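Local coordinates for GTPase-activating protein GYP1 (Saccharomyces cerevisiae, PDB 1FKM), which stimulates GTP hydrolysis by the Rab-type GTPases Ypt1 and Ypt7, lending them an arginine finger and a glutamine finger from its all-helical TBC domain, at residues I20-Q23 with Q24-R27; R65-Y68 with R69-K73. All blocks are in the same frame, centred on the assembly; numbering follows the deposited sequence.

Interaction 1 of 2, residues I20-Q23 with Q24-R27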
loop_
_atom_site.group_PDB
_atom_site.type_symbol
_atom_site.label_atom_id
_atom_site.label_comp_id
_atom_site.label_asym_id
_atom_site.label_seq_id
_atom_site.Cartn_x
_atom_site.Cartn_y
_atom_site.Cartn_z
ATOM N N ILE A 20 17.753 -9.871 -18.747
ATOM C CA ILE A 20 17.710 -8.656 -17.933
ATOM C C ILE A 20 16.429 -7.901 -18.260
ATOM O O ILE A 20 16.276 -7.371 -19.358
ATOM C CB ILE A 20 18.910 -7.727 -18.210
ATOM C CG1 ILE A 20 20.222 -8.468 -17.944
ATOM C CG2 ILE A 20 18.818 -6.491 -17.322
ATOM C CD1 ILE A 20 21.461 -7.638 -18.206
ATOM N N ILE A 21 15.507 -7.860 -17.306
ATOM C CA ILE A 21 14.229 -7.188 -17.510
ATOM C C ILE A 21 14.385 -5.676 -17.647
ATOM O O ILE A 21 15.064 -5.038 -16.842
ATOM C CB ILE A 21 13.260 -7.509 -16.348
ATOM C CG1 ILE A 21 13.037 -9.024 -16.288
ATOM C CG2 ILE A 21 11.923 -6.785 -16.547
ATOM C CD1 ILE A 21 12.200 -9.490 -15.122
ATOM N N ASN A 22 13.754 -5.110 -18.674
ATOM C CA ASN A 22 13.815 -3.670 -18.920
ATOM C C ASN A 22 12.837 -2.898 -18.031
ATOM O O ASN A 22 11.644 -2.805 -18.333
ATOM C CB ASN A 22 13.508 -3.377 -20.392
ATOM C CG ASN A 22 13.674 -1.912 -20.737
ATOM O OD1 ASN A 22 13.045 -1.047 -20.133
ATOM N ND2 ASN A 22 14.525 -1.628 -21.714
ATOM N N GLN A 23 13.364 -2.336 -16.946
ATOM C CA GLN A 23 12.587 -1.569 -15.972
ATOM C C GLN A 23 11.748 -0.465 -16.614
ATOM O O GLN A 23 10.603 -0.229 -16.213
ATOM C CB GLN A 23 13.534 -0.951 -14.936
ATOM C CG GLN A 23 12.847 -0.305 -13.742
ATOM C CD GLN A 23 12.324 -1.323 -12.746
ATOM O OE1 GLN A 23 11.540 -2.205 -13.095
ATOM N NE2 GLN A 23 12.756 -1.205 -11.495
ATOM N N GLN A 24 12.325 0.220 -17.600
ATOM C CA GLN A 24 11.622 1.295 -18.295
ATOM C C GLN A 24 10.357 0.795 -18.973
ATOM O O GLN A 24 9.277 1.363 -18.790
ATOM C CB GLN A 24 12.523 1.939 -19.351
ATOM C CG GLN A 24 13.597 2.861 -18.805
ATOM C CD GLN A 24 14.290 3.644 -19.907
ATOM O OE1 GLN A 24 13.643 4.356 -20.679
ATOM N NE2 GLN A 24 15.611 3.518 -19.988
ATOM N N ASP A 25 10.491 -0.256 -19.775
ATOM C CA ASP A 25 9.338 -0.811 -20.468
ATOM C C ASP A 25 8.297 -1.266 -19.454
ATOM O O ASP A 25 7.105 -1.022 -19.621
ATOM C CB ASP A 25 9.745 -2.003 -21.342
ATOM C CG ASP A 25 10.646 -1.606 -22.496
ATOM O OD1 ASP A 25 10.392 -0.554 -23.120
ATOM O OD2 ASP A 25 11.598 -2.357 -22.792
ATOM N N LEU A 26 8.759 -1.910 -18.388
ATOM C CA LEU A 26 7.854 -2.414 -17.359
ATOM C C LEU A 26 7.054 -1.304 -16.666
ATOM O O LEU A 26 5.843 -1.427 -16.478
ATOM C CB LEU A 26 8.648 -3.221 -16.324
ATOM C CG LEU A 26 7.831 -3.924 -15.239
ATOM C CD1 LEU A 26 6.853 -4.905 -15.884
ATOM C CD2 LEU A 26 8.776 -4.644 -14.270
ATOM N N ARG A 27 7.733 -0.227 -16.286
ATOM C CA ARG A 27 7.077 0.902 -15.630
ATOM C C ARG A 27 6.043 1.543 -16.556
ATOM O O ARG A 27 4.943 1.899 -16.134
ATOM C CB ARG A 27 8.103 1.968 -15.245
ATOM C CG ARG A 27 9.005 1.618 -14.082
ATOM C CD ARG A 27 9.918 2.797 -13.752
ATOM N NE ARG A 27 9.152 4.028 -13.573
ATOM C CZ ARG A 27 9.682 5.210 -13.266
ATOM N NH1 ARG A 27 10.993 5.331 -13.099
ATOM N NH2 ARG A 27 8.899 6.272 -13.125
#

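Interaction 2 of 2, residues R65-Y68 with R69-K73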
loop_
_atom_site.group_PDB
_atom_site.type_symbol
_atom_site.label_atom_id
_atom_site.label_comp_id
_atom_site.label_asym_id
_atom_site.label_seq_id
_atom_site.Cartn_x
_atom_site.Cartn_y
_atom_site.Cartn_z
ATOM N N ARG A 65 15.242 -14.385 2.123
ATOM C CA ARG A 65 14.308 -15.195 2.890
ATOM C C ARG A 65 15.006 -15.820 4.089
ATOM O O ARG A 65 14.413 -15.967 5.156
ATOM C CB ARG A 65 13.677 -16.255 1.985
ATOM C CG ARG A 65 12.743 -15.625 0.948
ATOM C CD ARG A 65 12.276 -16.601 -0.115
ATOM N NE ARG A 65 11.302 -15.979 -1.011
ATOM C CZ ARG A 65 10.848 -16.539 -2.127
ATOM N NH1 ARG A 65 11.285 -17.739 -2.487
ATOM N NH2 ARG A 65 9.950 -15.908 -2.877
ATOM N N LYS A 66 16.277 -16.168 3.918
ATOM C CA LYS A 66 17.053 -16.736 5.012
ATOM C C LYS A 66 17.328 -15.641 6.047
ATOM O O LYS A 66 17.308 -15.893 7.255
ATOM C CB LYS A 66 18.377 -17.295 4.488
ATOM C CG LYS A 66 19.257 -17.918 5.563
ATOM C CD LYS A 66 20.554 -18.447 4.969
ATOM C CE LYS A 66 21.453 -19.029 6.047
ATOM N NZ LYS A 66 21.845 -17.996 7.049
ATOM N N GLU A 67 17.582 -14.424 5.570
ATOM C CA GLU A 67 17.853 -13.292 6.459
ATOM C C GLU A 67 16.628 -12.978 7.317
ATOM O O GLU A 67 16.747 -12.658 8.502
ATOM C CB GLU A 67 18.233 -12.051 5.645
ATOM C CG GLU A 67 18.891 -10.956 6.468
ATOM C CD GLU A 67 19.119 -9.679 5.680
ATOM O OE1 GLU A 67 19.280 -9.754 4.445
ATOM O OE2 GLU A 67 19.151 -8.596 6.303
ATOM N N TYR A 68 15.449 -13.047 6.707
ATOM C CA TYR A 68 14.206 -12.794 7.433
ATOM C C TYR A 68 14.113 -13.785 8.592
ATOM O O TYR A 68 13.896 -13.400 9.742
ATOM C CB TYR A 68 13.007 -12.990 6.508
ATOM C CG TYR A 68 11.677 -12.946 7.223
ATOM C CD1 TYR A 68 11.163 -11.740 7.696
ATOM C CD2 TYR A 68 10.945 -14.114 7.453
ATOM C CE1 TYR A 68 9.955 -11.691 8.381
ATOM C CE2 TYR A 68 9.724 -14.076 8.144
ATOM C CZ TYR A 68 9.244 -12.859 8.605
ATOM O OH TYR A 68 8.062 -12.795 9.307
ATOM N N ARG A 69 14.288 -15.061 8.269
ATOM C CA ARG A 69 14.226 -16.141 9.252
ATOM C C ARG A 69 15.227 -15.939 10.388
ATOM O O ARG A 69 14.867 -16.018 11.565
ATOM C CB ARG A 69 14.498 -17.486 8.571
ATOM C CG ARG A 69 13.380 -17.990 7.660
ATOM C CD ARG A 69 13.767 -19.322 7.029
ATOM N NE ARG A 69 12.649 -19.993 6.369
ATOM C CZ ARG A 69 12.110 -19.615 5.212
ATOM N NH1 ARG A 69 12.584 -18.558 4.569
ATOM N NH2 ARG A 69 11.090 -20.295 4.698
ATOM N N ASP A 70 16.483 -15.679 10.031
ATOM C CA ASP A 70 17.527 -15.470 11.030
ATOM C C ASP A 70 17.228 -14.270 11.920
ATOM O O ASP A 70 17.407 -14.331 13.139
ATOM C CB ASP A 70 18.891 -15.271 10.363
ATOM C CG ASP A 70 19.339 -16.483 9.572
ATOM O OD1 ASP A 70 18.916 -17.611 9.909
ATOM O OD2 ASP A 70 20.130 -16.307 8.618
ATOM N N SER A 71 16.776 -13.182 11.309
ATOM C CA SER A 71 16.460 -11.973 12.060
ATOM C C SER A 71 15.344 -12.229 13.064
ATOM O O SER A 71 15.395 -11.761 14.201
ATOM C CB SER A 71 16.043 -10.853 11.107
ATOM O OG SER A 71 17.107 -10.489 10.252
ATOM N N LEU A 72 14.332 -12.973 12.638
ATOM C CA LEU A 72 13.205 -13.276 13.506
ATOM C C LEU A 72 13.655 -14.206 14.629
ATOM O O LEU A 72 13.251 -14.049 15.782
ATOM C CB LEU A 72 12.084 -13.925 12.691
ATOM C CG LEU A 72 10.647 -13.618 13.117
ATOM C CD1 LEU A 72 10.424 -12.112 13.151
ATOM C CD2 LEU A 72 9.684 -14.280 12.145
ATOM N N LYS A 73 14.501 -15.172 14.287
ATOM C CA LYS A 73 15.013 -16.121 15.267
ATOM C C LYS A 73 15.841 -15.375 16.310
ATOM O O LYS A 73 15.745 -15.641 17.507
ATOM C CB LYS A 73 15.885 -17.167 14.571
ATOM C CG LYS A 73 16.398 -18.265 15.484
ATOM C CD LYS A 73 17.415 -19.143 14.768
ATOM C CE LYS A 73 16.832 -19.768 13.510
ATOM N NZ LYS A 73 17.848 -20.584 12.783
#

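Interaction 1 of 2, residues I20-Q23 with Q24-R27
Asn22 caps the helix that starts just after it: its side-chain oxygen OD1 accepts from Asp25 N at 2.7 Å. The N-H points almost straight at the oxygen (168°), yet the donor stands above the plane of the side-chain carbonyl rather than within it. With CG anti to the backbone N (chi1 -175°), the amide folds forward over the first turn, where the backbone N-H groups have no earlier carbonyl of the helix to bind. Gln24 N also lies near OD1, but at a poor angle for a bond.

The main chain takes over at once. Leu26 N donates to Asn22 O at 3.0 Å and Arg27 N to Gln23 O at 2.9 Å, so Asn22 uses both its oxygens on the opening turn. With an alanine here, OD1 is gone and the N-H of Asp25 would probably lose its capping partner, leaving the first turn more likely to fray.

Beside the cap, the Asp25 carboxylate slants across the Asn22 amide, their planes 27° apart, and OD2 comes to 3.0 Å from Asn22 CG; ND2 is close as well, but badly directed for a hydrogen bond.

The Gln23 amide sets a polar group against a methyl: OE1 lies 3.9 Å from Leu26 CD2, buried without a polar partner in the model, whereas NE2 bonds weakly to Leu45 O.

Apolar contact is lighter. Ile21 CG2 meets Leu26 CD2 loosely, at 4.4 Å, and the pair lies between Leu15 of helix 4-15 and Leu45 of helix 39-46, touching both.

Together these make an asparagine N-cap bound to the N3 N-H, bracketed by the Ile21-Leu26 pair of a hydrophobic staple, N' to N4, at the start of helix 23-30.

Interaction 2 of 2, residues R65-Y68 with R69-K73
Residues 65-68 and 69-73 are consecutive turns of helix 57-74, joined by regular i to i+4 bonds: Arg69 N to Arg65 O, Asp70 N to Lys66 O, Ser71 N to Glu67 O and Leu72 N to Tyr68 O. Two of these carbonyls take a second donor. Ser71 OG donates a hydrogen bond to Glu67 O at 2.8 Å, and the serine's N and OG reach that oxygen from opposite faces of its plane; having OG beside the backbone N (chi1 -64°) turns the hydroxyl back toward the preceding turn, and Arg123 NH2 also bonds to OG. Arg69 NH1 adds a weak bond to Arg65 O, which sits at the edge of the guanidinium.

The helix is amphipathic, its buried side packed in the TBC domain against helices 107-123 and 168-186. On that side Leu72 CD2 lies 3.6 Å from Tyr68 OH, the two side chains running alongside each other, and the phenol hydroxyl bonds to Glu175. In salt bridges to helix 168-186, Arg65 pairs with Asp177 and Arg69 with Asp173.

Toward solvent, Lys66 crosses to Asp70 in an i to i+4 salt bridge, NZ to OD2 2.9 Å. The lysine bends at its last torsion (-62°) to meet the syn lone pair of OD2.

How the interactions relate
From the N terminus, the chain runs through helix 4-15 and a loop into interaction 1, which opens helix 23-30; helix 39-46 follows, and then helix 57-74, which carries interaction 2. The two stand in series, neither nested nor crossed, with centres 30 Å apart and nearest atoms about 14 Å apart. Each is local, so neither closes a long loop: the first joins a loop to the helix it enters, the second joins turns inside one helix. Their surroundings differ too. Residues 20-27 pack among helices 4-15 and 39-46, while residues 65-73 face helices 107-123 and 168-186. Both lie away from the finger residues Arg96 and Gln131.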